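PDB 6WCI: cysteine desulfurase from Stenotrophomonas maltophilia, which probably takes sulfur from L-cysteine with the help of pyridoxal 5'-phosphate, leaving L-alanine and passing the sulfur to a carrier. Local coordinates for residues A98-V103 against V308-L313; F116-V121 against H143-V148; V190-N195 against D238-T243. All coordinates share one frame; numbering follows the deposited sequence.

Contact 1. Residues A98-V103 against V308-L313; sequences ARFLNV and VAADYL
Phe100 reaches from the last turn of helix 81-101 to Ala310 and Leu313, one turn apart on helix 300-316. The contact is apolar, and no hydrogen bond crosses between the two segments. Phe100 CB lies 4.1 Å from Ala310 CB, and the two backbones come nearest at this pair, with 6.1 Å between the CA atoms of Phe100 and Ala310. Ala310 has only a methyl here, consistent with the close approach of the backbones. Farther out, Phe100 CE1 meets Leu313 CB at 3.7 Å, and Phe100 CZ lies 3.9 Å from Leu313 CD1. The ring is carried over to this second helix by its first torsion, which sets CG anti to the backbone N (chi1 -176°). Leu313 meets the ring at a slant, neither squarely over its face nor at its rim.

One polar atom borders the ring. Ala310 O stands 3.8 Å from Phe100 CD1, again at an oblique angle. It is a van der Waals neighbour of the ring.

A Schellman motif finishes the last turn of helix 81-101. Asn102 is the first residue to leave helical phi/psi; its phi is positive (58°), and two bonds run back into the last turn. One of them joins Val103 N to Ala98 O at 2.9 Å; the other, from Asn102 N to Arg99 O, is weak. Asn102 ND2 is bonded to Asp231.

Phe100 also touches Val225 and Met247, the latter next to the cofactor-bearing Lys246. Ala310 packs on Thr96 and Leu97, one turn back on helix 81-101. Helix 58-70 covers another part of helix 300-316 through Val308, Ala309 and Tyr312.

Contact 2. Residues F116-V121 against H143-V148; sequences FAINLV and HHANIV
Ile118, on helix 114-126, points into the turn formed by Ala145 and Asn146. Its CB is 3.8 Å from Ala145 O. From there the chain forks. The CG2 branch, anti to the backbone N, comes to 3.4 Å from Ala145 O and also lies near Asn146 OD1. The other branch passes through CG1, which stays a little farther from both oxygens. It extends fully (chi2 179°) and ends in CD1, which lies 3.4 Å from both Asn146 OD1 and Ala145 O. The same methyl also approaches Asn146 CB and CG. The two side chains cross at about a right angle.

Segment 143-148 lies in the connection between strand 135-139 of the large mixed sheet and helix 148-157, in the class-V aminotransferase fold, and enters that helix at Val148. It makes a short 3-10 turn at His144 and Ala145. His143 ND1 accepts from Ala145 N at 2.9 Å, nearly straight at 168°, though the N-H comes in 23° out of the ring plane. His144 O takes two backbone donors, Ile147 N and Val148 N, just where the next helix begins.

Asn146 is held by polar partners outside the contact. Its OD1 accepts from Trp150 NE1 and its ND2 is bonded to Glu142, so the amide is fixed at both ends beside the isoleucine. Ile118 also packs on Pro149 and Trp150. Next along the helix, Asn119 OD1 accepts from Gly271 N of the second subunit. His144 ND1 is bonded to the oxidised Cys384.

Contact 3. Residues V190-N195 against D238-T243; sequences VTHVSN and DFYAIT
His192 ND1 and Tyr240 OH share a hydrogen bond of 2.8 Å, close to straight at 166°. Either atom could be the donor. The bond bridges over strand 216-220, which lies between strands 185-191 and 239-243 in the seven-stranded mixed sheet of this class-V aminotransferase fold. The two segments therefore do not pair, and the CA atoms of His192 and Tyr240 are 9.2 Å apart. Tyr240 sets CG anti to its backbone N (chi1 -167°), and its hydroxyl reaches across Val219 of the middle strand to the imidazole. Both side chains pack on Val219 and on Ala224, in a buried setting.

The backbone leaves strand 185-191 just before His192, whose main chain is bonded to Asp220 and Asn201. Farther along strand 239-243, Thr243 OG1 is bonded to the cofactor phosphate carried by Lys246.

The two rings meet rim to rim, with neither over the face of the other. Their planes stand at 81°, and the centroids are 5.9 Å apart. Tyr240 OH sits at the edge of the imidazole, near its plane, and His192 ND1 lies in the plane of the phenol ring, 3.7 Å from Tyr240 CE2.

Overall arrangement
Contact 3 lies closest to the centre of the chain, about 6 Å away. Contact 2 adjoins it, with centres about 10 Å apart. Ala117 CB packs on Ala241 CB at 3.7 Å, and Val121 CG2 on Phe239 CD1 at 3.7 Å, so helix 114-126 covers the strand of contact 3. Contact 1 lies about 16 Å from contact 3, centre to centre, and touches it where Leu101 CD1 meets Ile242 CD1 at 4.0 Å. Contacts 1 and 2 do not touch (nearest atoms about 10 Å apart). Contact 3 holds the cofactor phosphate through Thr243. Contact 2 reaches Cys384, probably the sulfur-accepting cysteine, as in other SufS enzymes. Contact 1 is linked less directly, through Met247.

Contact 1. Residues A98-V103 against V308-L313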
ATOM      1  N   ALA B  98      -8.372  13.248  -9.454  1.00 34.35           N
ATOM      2  CA  ALA B  98      -9.657  13.865  -9.140  1.00 41.73           C
ATOM      3  C   ALA B  98     -10.345  14.389 -10.398  1.00 41.57           C
ATOM      4  O   ALA B  98     -11.563  14.237 -10.555  1.00 44.69           O
ATOM      5  CB  ALA B  98      -9.461  14.987  -8.123  1.00 38.82           C
ATOM      6  N   ARG B  99      -9.581  15.013 -11.301  1.00 38.81           N
ATOM      7  CA  ARG B  99     -10.154  15.482 -12.559  1.00 42.51           C
ATOM      8  C   ARG B  99     -10.601  14.310 -13.419  1.00 43.94           C
ATOM      9  O   ARG B  99     -11.631  14.380 -14.094  1.00 46.50           O
ATOM     10  CB  ARG B  99      -9.138  16.342 -13.311  1.00 40.39           C
ATOM     11  N   PHE B 100      -9.829  13.223 -13.401  1.00 41.26           N
ATOM     12  CA  PHE B 100     -10.197  11.994 -14.096  1.00 41.97           C
ATOM     13  C   PHE B 100     -11.586  11.509 -13.690  1.00 39.66           C
ATOM     14  O   PHE B 100     -12.376  11.076 -14.536  1.00 43.52           O
ATOM     15  CB  PHE B 100      -9.131  10.944 -13.784  1.00 42.35           C
ATOM     16  CG  PHE B 100      -9.315   9.650 -14.490  1.00 46.29           C
ATOM     17  CD1 PHE B 100      -9.144   9.564 -15.860  1.00 44.70           C
ATOM     18  CD2 PHE B 100      -9.601   8.497 -13.777  1.00 43.60           C
ATOM     19  CE1 PHE B 100      -9.286   8.360 -16.506  1.00 46.35           C
ATOM     20  CE2 PHE B 100      -9.750   7.290 -14.432  1.00 39.24           C
ATOM     21  CZ  PHE B 100      -9.583   7.224 -15.782  1.00 39.03           C
ATOM     22  N   LEU B 101     -11.903  11.581 -12.404  1.00 35.25           N
ATOM     23  CA  LEU B 101     -13.181  11.138 -11.860  1.00 40.07           C
ATOM     24  C   LEU B 101     -14.209  12.253 -11.761  1.00 39.25           C
ATOM     25  O   LEU B 101     -15.355  11.982 -11.396  1.00 44.04           O
ATOM     26  CB  LEU B 101     -12.965  10.524 -10.474  1.00 37.99           C
ATOM     27  CG  LEU B 101     -11.823   9.518 -10.389  1.00 34.85           C
ATOM     28  CD1 LEU B 101     -11.466   9.274  -8.934  1.00 33.05           C
ATOM     29  CD2 LEU B 101     -12.220   8.230 -11.076  1.00 37.92           C
ATOM     30  N   ASN B 102     -13.819  13.492 -12.075  1.00 38.20           N
ATOM     31  CA  ASN B 102     -14.668  14.682 -11.942  1.00 39.67           C
ATOM     32  C   ASN B 102     -15.149  14.873 -10.501  1.00 39.28           C
ATOM     33  O   ASN B 102     -16.329  15.122 -10.245  1.00 39.56           O
ATOM     34  CB  ASN B 102     -15.854  14.645 -12.910  1.00 43.60           C
ATOM     35  CG  ASN B 102     -16.490  16.010 -13.095  1.00 47.81           C
ATOM     36  OD1 ASN B 102     -15.797  17.023 -13.151  1.00 50.85           O
ATOM     37  ND2 ASN B 102     -17.814  16.045 -13.174  1.00 48.46           N
ATOM     38  N   VAL B 103     -14.215  14.762  -9.553  1.00 37.29           N
ATOM     39  CA  VAL B 103     -14.495  14.972  -8.136  1.00 38.03           C
ATOM     40  C   VAL B 103     -13.479  15.957  -7.573  1.00 43.26           C
ATOM     41  O   VAL B 103     -12.458  16.257  -8.190  1.00 39.26           O
ATOM     42  CB  VAL B 103     -14.459  13.665  -7.318  1.00 35.16           C
ATOM     43  CG1 VAL B 103     -15.405  12.633  -7.906  1.00 41.22           C
ATOM     44  CG2 VAL B 103     -13.030  13.132  -7.223  1.00 28.67           C
ATOM     45  N   VAL B 308       0.194   9.975 -13.676  1.00 30.06           N
ATOM     46  CA  VAL B 308       0.492   9.962 -15.109  1.00 34.84           C
ATOM     47  C   VAL B 308      -0.488   9.059 -15.859  1.00 31.95           C
ATOM     48  O   VAL B 308      -0.922   9.386 -16.970  1.00 37.62           O
ATOM     49  CB  VAL B 308       1.953   9.550 -15.355  1.00 32.27           C
ATOM     50  CG1 VAL B 308       2.238   9.491 -16.848  1.00 32.63           C
ATOM     51  CG2 VAL B 308       2.910  10.550 -14.680  1.00 27.49           C
ATOM     52  N   ALA B 309      -0.842   7.910 -15.273  1.00 34.29           N
ATOM     53  CA  ALA B 309      -1.835   7.031 -15.894  1.00 29.24           C
ATOM     54  C   ALA B 309      -3.154   7.758 -16.103  1.00 34.20           C
ATOM     55  O   ALA B 309      -3.767   7.665 -17.176  1.00 40.83           O
ATOM     56  CB  ALA B 309      -2.058   5.786 -15.037  1.00 27.14           C
ATOM     57  N   ALA B 310      -3.618   8.478 -15.080  1.00 28.75           N
ATOM     58  CA  ALA B 310      -4.862   9.229 -15.209  1.00 34.45           C
ATOM     59  C   ALA B 310      -4.764  10.269 -16.317  1.00 33.38           C
ATOM     60  O   ALA B 310      -5.685  10.413 -17.134  1.00 39.09           O
ATOM     61  CB  ALA B 310      -5.217   9.887 -13.870  1.00 35.79           C
ATOM     62  N   ASP B 311      -3.643  10.991 -16.376  1.00 31.93           N
ATOM     63  CA  ASP B 311      -3.477  11.996 -17.420  1.00 42.06           C
ATOM     64  C   ASP B 311      -3.373  11.349 -18.796  1.00 35.24           C
ATOM     65  O   ASP B 311      -3.878  11.894 -19.786  1.00 37.44           O
ATOM     66  CB  ASP B 311      -2.251  12.853 -17.132  1.00 46.68           C
ATOM     67  CG  ASP B 311      -2.036  13.917 -18.182  1.00 58.31           C
ATOM     68  OD1 ASP B 311      -2.874  14.838 -18.274  1.00 60.93           O
ATOM     69  OD2 ASP B 311      -1.037  13.826 -18.926  1.00 64.54           O
ATOM     70  N   TYR B 312      -2.748  10.174 -18.874  1.00 39.35           N
ATOM     71  CA  TYR B 312      -2.659   9.475 -20.153  1.00 40.32           C
ATOM     72  C   TYR B 312      -4.045   9.103 -20.666  1.00 44.62           C
ATOM     73  O   TYR B 312      -4.343   9.288 -21.850  1.00 43.72           O
ATOM     74  CB  TYR B 312      -1.778   8.234 -20.007  1.00 37.54           C
ATOM     75  CG  TYR B 312      -1.479   7.499 -21.302  1.00 39.35           C
ATOM     76  CD1 TYR B 312      -0.341   7.797 -22.051  1.00 38.84           C
ATOM     77  CD2 TYR B 312      -2.322   6.491 -21.761  1.00 38.03           C
ATOM     78  CE1 TYR B 312      -0.058   7.116 -23.246  1.00 37.93           C
ATOM     79  CE2 TYR B 312      -2.051   5.814 -22.954  1.00 43.45           C
ATOM     80  CZ  TYR B 312      -0.923   6.126 -23.684  1.00 43.04           C
ATOM     81  OH  TYR B 312      -0.667   5.441 -24.855  1.00 46.10           O
ATOM     82  N   LEU B 313      -4.912   8.606 -19.781  1.00 45.59           N
ATOM     83  CA  LEU B 313      -6.256   8.214 -20.200  1.00 43.19           C
ATOM     84  C   LEU B 313      -7.125   9.428 -20.505  1.00 44.74           C
ATOM     85  O   LEU B 313      -7.934   9.402 -21.439  1.00 48.18           O
ATOM     86  CB  LEU B 313      -6.905   7.344 -19.124  1.00 43.07           C
ATOM     87  CG  LEU B 313      -6.292   5.950 -18.962  1.00 42.60           C
ATOM     88  CD1 LEU B 313      -6.873   5.223 -17.768  1.00 43.27           C
ATOM     89  CD2 LEU B 313      -6.511   5.151 -20.236  1.00 44.98           C
TER

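Contact 2. Residues F116-V121 against H143-V148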
ATOM      1  N   PHE B 116      -8.605  -2.042  -0.182  1.00 33.30           N
ATOM      2  CA  PHE B 116      -8.458  -1.168   0.977  1.00 28.53           C
ATOM      3  C   PHE B 116      -9.561  -0.119   1.019  1.00 29.54           C
ATOM      4  O   PHE B 116     -10.123   0.160   2.088  1.00 28.84           O
ATOM      5  CB  PHE B 116      -7.084  -0.491   0.974  1.00 23.50           C
ATOM      6  CG  PHE B 116      -6.781   0.262   2.249  1.00 25.01           C
ATOM      7  CD1 PHE B 116      -7.402   1.466   2.528  1.00 32.36           C
ATOM      8  CD2 PHE B 116      -5.886  -0.247   3.172  1.00 30.88           C
ATOM      9  CE1 PHE B 116      -7.147   2.145   3.706  1.00 32.32           C
ATOM     10  CE2 PHE B 116      -5.614   0.434   4.347  1.00 33.35           C
ATOM     11  CZ  PHE B 116      -6.246   1.629   4.617  1.00 32.04           C
ATOM     12  N   ALA B 117      -9.853   0.502  -0.124  1.00 26.86           N
ATOM     13  CA  ALA B 117     -10.921   1.499  -0.194  1.00 29.53           C
ATOM     14  C   ALA B 117     -12.232   0.982   0.402  1.00 33.01           C
ATOM     15  O   ALA B 117     -12.889   1.680   1.181  1.00 28.08           O
ATOM     16  CB  ALA B 117     -11.136   1.927  -1.649  1.00 32.96           C
ATOM     17  N   ILE B 118     -12.643  -0.236   0.030  1.00 33.84           N
ATOM     18  CA  ILE B 118     -13.919  -0.751   0.525  1.00 33.34           C
ATOM     19  C   ILE B 118     -13.825  -1.074   2.014  1.00 32.00           C
ATOM     20  O   ILE B 118     -14.747  -0.788   2.783  1.00 30.73           O
ATOM     21  CB  ILE B 118     -14.379  -1.967  -0.307  1.00 29.65           C
ATOM     22  CG1 ILE B 118     -14.725  -1.539  -1.737  1.00 24.36           C
ATOM     23  CG2 ILE B 118     -15.601  -2.637   0.325  1.00 33.28           C
ATOM     24  CD1 ILE B 118     -15.181  -2.697  -2.650  1.00 28.35           C
ATOM     25  N   ASN B 119     -12.700  -1.638   2.451  1.00 36.04           N
ATOM     26  CA  ASN B 119     -12.533  -1.967   3.866  1.00 27.98           C
ATOM     27  C   ASN B 119     -12.573  -0.719   4.742  1.00 30.00           C
ATOM     28  O   ASN B 119     -13.034  -0.772   5.892  1.00 32.34           O
ATOM     29  CB  ASN B 119     -11.218  -2.725   4.070  1.00 28.40           C
ATOM     30  CG  ASN B 119     -11.348  -4.207   3.796  1.00 33.81           C
ATOM     31  OD1 ASN B 119     -11.711  -4.986   4.685  1.00 31.60           O
ATOM     32  ND2 ASN B 119     -11.027  -4.615   2.567  1.00 28.93           N
ATOM     33  N   LEU B 120     -12.066   0.408   4.233  1.00 34.41           N
ATOM     34  CA  LEU B 120     -12.182   1.660   4.975  1.00 34.18           C
ATOM     35  C   LEU B 120     -13.647   2.018   5.207  1.00 32.88           C
ATOM     36  O   LEU B 120     -14.028   2.434   6.306  1.00 30.90           O
ATOM     37  CB  LEU B 120     -11.460   2.782   4.229  1.00 25.76           C
ATOM     38  CG  LEU B 120     -11.617   4.227   4.714  1.00 29.64           C
ATOM     39  CD1 LEU B 120     -11.401   4.346   6.213  1.00 30.60           C
ATOM     40  CD2 LEU B 120     -10.632   5.145   3.988  1.00 32.81           C
ATOM     41  N   VAL B 121     -14.482   1.870   4.175  1.00 32.64           N
ATOM     42  CA  VAL B 121     -15.923   2.037   4.358  1.00 35.25           C
ATOM     43  C   VAL B 121     -16.437   1.058   5.408  1.00 34.87           C
ATOM     44  O   VAL B 121     -17.195   1.432   6.309  1.00 36.94           O
ATOM     45  CB  VAL B 121     -16.665   1.867   3.018  1.00 32.39           C
ATOM     46  CG1 VAL B 121     -18.156   2.145   3.206  1.00 31.60           C
ATOM     47  CG2 VAL B 121     -16.063   2.778   1.946  1.00 34.25           C
ATOM     48  N   HIS B 143     -17.494  -8.649  -6.671  1.00 36.46           N
ATOM     49  CA  HIS B 143     -16.191  -9.242  -6.454  1.00 40.68           C
ATOM     50  C   HIS B 143     -15.993  -9.417  -4.952  1.00 40.03           C
ATOM     51  O   HIS B 143     -16.608  -8.710  -4.148  1.00 31.26           O
ATOM     52  CB  HIS B 143     -15.140  -8.327  -7.094  1.00 42.89           C
ATOM     53  CG  HIS B 143     -13.720  -8.783  -6.959  1.00 40.04           C
ATOM     54  ND1 HIS B 143     -12.961  -8.513  -5.843  1.00 34.10           N
ATOM     55  CD2 HIS B 143     -12.885  -9.382  -7.847  1.00 41.23           C
ATOM     56  CE1 HIS B 143     -11.735  -8.975  -6.022  1.00 36.76           C
ATOM     57  NE2 HIS B 143     -11.662  -9.503  -7.233  1.00 38.49           N
ATOM     58  N   HIS B 144     -15.157 -10.387  -4.572  1.00 41.47           N
ATOM     59  CA  HIS B 144     -14.880 -10.608  -3.155  1.00 40.73           C
ATOM     60  C   HIS B 144     -14.511  -9.325  -2.429  1.00 38.34           C
ATOM     61  O   HIS B 144     -14.819  -9.177  -1.242  1.00 34.97           O
ATOM     62  CB  HIS B 144     -13.766 -11.631  -2.992  1.00 38.87           C
ATOM     63  CG  HIS B 144     -14.166 -13.007  -3.409  1.00 34.79           C
ATOM     64  ND1 HIS B 144     -13.256 -14.021  -3.604  1.00 36.75           N
ATOM     65  CD2 HIS B 144     -15.387 -13.541  -3.644  1.00 35.07           C
ATOM     66  CE1 HIS B 144     -13.897 -15.120  -3.962  1.00 44.65           C
ATOM     67  NE2 HIS B 144     -15.192 -14.855  -3.997  1.00 40.79           N
ATOM     68  N   ALA B 145     -13.862  -8.384  -3.123  1.00 37.90           N
ATOM     69  CA  ALA B 145     -13.548  -7.102  -2.500  1.00 39.32           C
ATOM     70  C   ALA B 145     -14.800  -6.404  -1.983  1.00 36.61           C
ATOM     71  O   ALA B 145     -14.732  -5.656  -1.007  1.00 32.05           O
ATOM     72  CB  ALA B 145     -12.827  -6.195  -3.490  1.00 30.86           C
ATOM     73  N   ASN B 146     -15.948  -6.621  -2.627  1.00 36.82           N
ATOM     74  CA  ASN B 146     -17.185  -5.983  -2.196  1.00 36.73           C
ATOM     75  C   ASN B 146     -18.128  -6.969  -1.520  1.00 30.83           C
ATOM     76  O   ASN B 146     -19.341  -6.744  -1.492  1.00 39.07           O
ATOM     77  CB  ASN B 146     -17.869  -5.297  -3.376  1.00 39.72           C
ATOM     78  CG  ASN B 146     -18.570  -4.013  -2.976  1.00 37.94           C
ATOM     79  OD1 ASN B 146     -18.373  -3.487  -1.864  1.00 37.23           O
ATOM     80  ND2 ASN B 146     -19.397  -3.498  -3.874  1.00 35.44           N
ATOM     81  N   ILE B 147     -17.590  -8.054  -0.962  1.00 30.23           N
ATOM     82  CA  ILE B 147     -18.383  -9.022  -0.212  1.00 32.21           C
ATOM     83  C   ILE B 147     -17.760  -9.230   1.160  1.00 39.64           C
ATOM     84  O   ILE B 147     -18.408  -9.017   2.186  1.00 34.98           O
ATOM     85  CB  ILE B 147     -18.486 -10.366  -0.948  1.00 36.07           C
ATOM     86  CG1 ILE B 147     -19.217 -10.197  -2.283  1.00 33.81           C
ATOM     87  CG2 ILE B 147     -19.141 -11.407  -0.045  1.00 34.05           C
ATOM     88  CD1 ILE B 147     -19.197 -11.441  -3.180  1.00 34.81           C
ATOM     89  N   VAL B 148     -16.496  -9.666   1.173  1.00 40.26           N
ATOM     90  CA  VAL B 148     -15.863 -10.083   2.427  1.00 37.36           C
ATOM     91  C   VAL B 148     -15.830  -8.979   3.475  1.00 42.75           C
ATOM     92  O   VAL B 148     -16.106  -9.270   4.649  1.00 35.28           O
ATOM     93  CB  VAL B 148     -14.479 -10.675   2.145  1.00 38.12           C
ATOM     94  CG1 VAL B 148     -13.865 -11.228   3.408  1.00 32.03           C
ATOM     95  CG2 VAL B 148     -14.593 -11.750   1.064  1.00 30.25           C
TER

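Contact 3. Residues V190-N195 against D238-T243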
ATOM      1  N   VAL B 190     -22.737  -2.558  -4.688  1.00 45.88           N
ATOM      2  CA  VAL B 190     -23.088  -2.793  -6.083  1.00 42.22           C
ATOM      3  C   VAL B 190     -21.900  -2.424  -6.962  1.00 38.27           C
ATOM      4  O   VAL B 190     -21.329  -1.335  -6.825  1.00 37.06           O
ATOM      5  CB  VAL B 190     -24.349  -2.003  -6.489  1.00 40.90           C
ATOM      6  CG1 VAL B 190     -24.221  -0.523  -6.094  1.00 35.35           C
ATOM      7  CG2 VAL B 190     -24.626  -2.157  -7.985  1.00 39.34           C
ATOM      8  N   THR B 191     -21.526  -3.327  -7.863  1.00 44.66           N
ATOM      9  CA  THR B 191     -20.416  -3.048  -8.758  1.00 39.32           C
ATOM     10  C   THR B 191     -20.864  -2.179  -9.929  1.00 37.54           C
ATOM     11  O   THR B 191     -22.015  -2.230 -10.375  1.00 46.96           O
ATOM     12  CB  THR B 191     -19.790  -4.339  -9.282  1.00 43.17           C
ATOM     13  OG1 THR B 191     -18.601  -4.014 -10.005  1.00 37.60           O
ATOM     14  CG2 THR B 191     -20.740  -5.072 -10.217  1.00 44.29           C
ATOM     15  N   HIS B 192     -19.941  -1.343 -10.403  1.00 37.27           N
ATOM     16  CA  HIS B 192     -20.223  -0.555 -11.592  1.00 38.62           C
ATOM     17  C   HIS B 192     -20.069  -1.420 -12.829  1.00 47.43           C
ATOM     18  O   HIS B 192     -20.945  -1.435 -13.705  1.00 41.49           O
ATOM     19  CB  HIS B 192     -19.306   0.663 -11.653  1.00 37.76           C
ATOM     20  CG  HIS B 192     -19.710   1.683 -12.668  1.00 39.38           C
ATOM     21  ND1 HIS B 192     -19.113   2.922 -12.751  1.00 38.50           N
ATOM     22  CD2 HIS B 192     -20.644   1.646 -13.651  1.00 41.57           C
ATOM     23  CE1 HIS B 192     -19.670   3.609 -13.732  1.00 44.02           C
ATOM     24  NE2 HIS B 192     -20.603   2.858 -14.292  1.00 41.03           N
ATOM     25  N   VAL B 193     -18.985  -2.190 -12.885  1.00 40.10           N
ATOM     26  CA  VAL B 193     -18.725  -3.114 -13.983  1.00 41.81           C
ATOM     27  C   VAL B 193     -18.227  -4.433 -13.407  1.00 50.99           C
ATOM     28  O   VAL B 193     -17.300  -4.450 -12.591  1.00 49.12           O
ATOM     29  CB  VAL B 193     -17.708  -2.542 -14.984  1.00 45.99           C
ATOM     30  CG1 VAL B 193     -17.449  -3.541 -16.104  1.00 44.58           C
ATOM     31  CG2 VAL B 193     -18.218  -1.230 -15.556  1.00 49.31           C
ATOM     32  N   SER B 194     -18.847  -5.532 -13.828  1.00 43.00           N
ATOM     33  CA  SER B 194     -18.503  -6.859 -13.335  1.00 45.36           C
ATOM     34  C   SER B 194     -17.220  -7.353 -13.993  1.00 44.60           C
ATOM     35  O   SER B 194     -17.088  -7.313 -15.222  1.00 45.68           O
ATOM     36  CB  SER B 194     -19.661  -7.828 -13.608  1.00 46.12           C
ATOM     37  OG  SER B 194     -19.234  -9.181 -13.593  1.00 48.55           O
ATOM     38  N   ASN B 195     -16.277  -7.831 -13.171  1.00 43.26           N
ATOM     39  CA  ASN B 195     -15.014  -8.354 -13.676  1.00 44.85           C
ATOM     40  C   ASN B 195     -15.157  -9.712 -14.349  1.00 48.31           C
ATOM     41  O   ASN B 195     -14.201 -10.170 -14.985  1.00 47.53           O
ATOM     42  CB  ASN B 195     -13.992  -8.477 -12.546  1.00 44.68           C
ATOM     43  CG  ASN B 195     -14.364  -9.552 -11.555  1.00 43.94           C
ATOM     44  OD1 ASN B 195     -15.466  -9.541 -11.000  1.00 42.49           O
ATOM     45  ND2 ASN B 195     -13.465 -10.508 -11.349  1.00 43.36           N
ATOM     46  N   ASP B 238     -22.711   7.271  -2.449  1.00 31.21           N
ATOM     47  CA  ASP B 238     -22.054   7.736  -1.226  1.00 37.68           C
ATOM     48  C   ASP B 238     -20.551   7.453  -1.194  1.00 37.12           C
ATOM     49  O   ASP B 238     -19.804   8.192  -0.536  1.00 30.09           O
ATOM     50  CB  ASP B 238     -22.705   7.092  -0.002  1.00 37.42           C
ATOM     51  CG  ASP B 238     -24.171   7.440   0.116  1.00 40.57           C
ATOM     52  OD1 ASP B 238     -24.471   8.582   0.530  1.00 40.96           O
ATOM     53  OD2 ASP B 238     -25.015   6.584  -0.253  1.00 33.20           O
ATOM     54  N   PHE B 239     -20.102   6.393  -1.861  1.00 31.02           N
ATOM     55  CA  PHE B 239     -18.710   5.951  -1.850  1.00 28.37           C
ATOM     56  C   PHE B 239     -18.412   5.273  -3.178  1.00 29.06           C
ATOM     57  O   PHE B 239     -19.198   4.440  -3.614  1.00 29.76           O
ATOM     58  CB  PHE B 239     -18.427   4.920  -0.754  1.00 27.60           C
ATOM     59  CG  PHE B 239     -18.676   5.406   0.645  1.00 38.23           C
ATOM     60  CD1 PHE B 239     -17.672   6.047   1.361  1.00 35.14           C
ATOM     61  CD2 PHE B 239     -19.888   5.173   1.261  1.00 32.99           C
ATOM     62  CE1 PHE B 239     -17.898   6.479   2.665  1.00 33.26           C
ATOM     63  CE2 PHE B 239     -20.121   5.594   2.559  1.00 35.88           C
ATOM     64  CZ  PHE B 239     -19.121   6.251   3.264  1.00 34.43           C
ATOM     65  N   TYR B 240     -17.239   5.560  -3.761  1.00 28.98           N
ATOM     66  CA  TYR B 240     -16.820   4.974  -5.032  1.00 29.80           C
ATOM     67  C   TYR B 240     -15.343   4.601  -4.952  1.00 29.30           C
ATOM     68  O   TYR B 240     -14.509   5.442  -4.600  1.00 30.08           O
ATOM     69  CB  TYR B 240     -17.078   5.957  -6.182  1.00 35.21           C
ATOM     70  CG  TYR B 240     -16.991   5.380  -7.585  1.00 37.75           C
ATOM     71  CD1 TYR B 240     -15.772   5.241  -8.230  1.00 32.34           C
ATOM     72  CD2 TYR B 240     -18.140   5.006  -8.270  1.00 37.71           C
ATOM     73  CE1 TYR B 240     -15.704   4.727  -9.539  1.00 33.69           C
ATOM     74  CE2 TYR B 240     -18.083   4.498  -9.560  1.00 41.88           C
ATOM     75  CZ  TYR B 240     -16.869   4.357 -10.187  1.00 34.71           C
ATOM     76  OH  TYR B 240     -16.836   3.845 -11.473  1.00 42.47           O
ATOM     77  N   ALA B 241     -15.026   3.340  -5.254  1.00 31.90           N
ATOM     78  CA  ALA B 241     -13.688   2.775  -5.085  1.00 33.13           C
ATOM     79  C   ALA B 241     -13.078   2.380  -6.430  1.00 36.97           C
ATOM     80  O   ALA B 241     -13.738   1.740  -7.250  1.00 33.59           O
ATOM     81  CB  ALA B 241     -13.746   1.546  -4.174  1.00 31.91           C
ATOM     82  N   ILE B 242     -11.804   2.724  -6.645  1.00 35.29           N
ATOM     83  CA  ILE B 242     -11.089   2.348  -7.861  1.00 40.84           C
ATOM     84  C   ILE B 242      -9.736   1.764  -7.481  1.00 42.92           C
ATOM     85  O   ILE B 242      -9.272   1.897  -6.347  1.00 34.75           O
ATOM     86  CB  ILE B 242     -10.898   3.533  -8.833  1.00 37.86           C
ATOM     87  CG1 ILE B 242     -10.084   4.633  -8.160  1.00 39.96           C
ATOM     88  CG2 ILE B 242     -12.245   4.062  -9.309  1.00 36.43           C
ATOM     89  CD1 ILE B 242      -9.600   5.726  -9.101  1.00 32.66           C
ATOM     90  N   THR B 243      -9.096   1.102  -8.445  1.00 42.39           N
ATOM     91  CA  THR B 243      -7.794   0.514  -8.180  1.00 36.95           C
ATOM     92  C   THR B 243      -6.827   0.830  -9.316  1.00 39.81           C
ATOM     93  O   THR B 243      -7.182   0.790 -10.497  1.00 35.64           O
ATOM     94  CB  THR B 243      -7.911  -1.004  -7.899  1.00 37.84           C
ATOM     95  OG1 THR B 243      -6.715  -1.466  -7.256  1.00 41.19           O
ATOM     96  CG2 THR B 243      -8.164  -1.806  -9.161  1.00 43.75           C
TER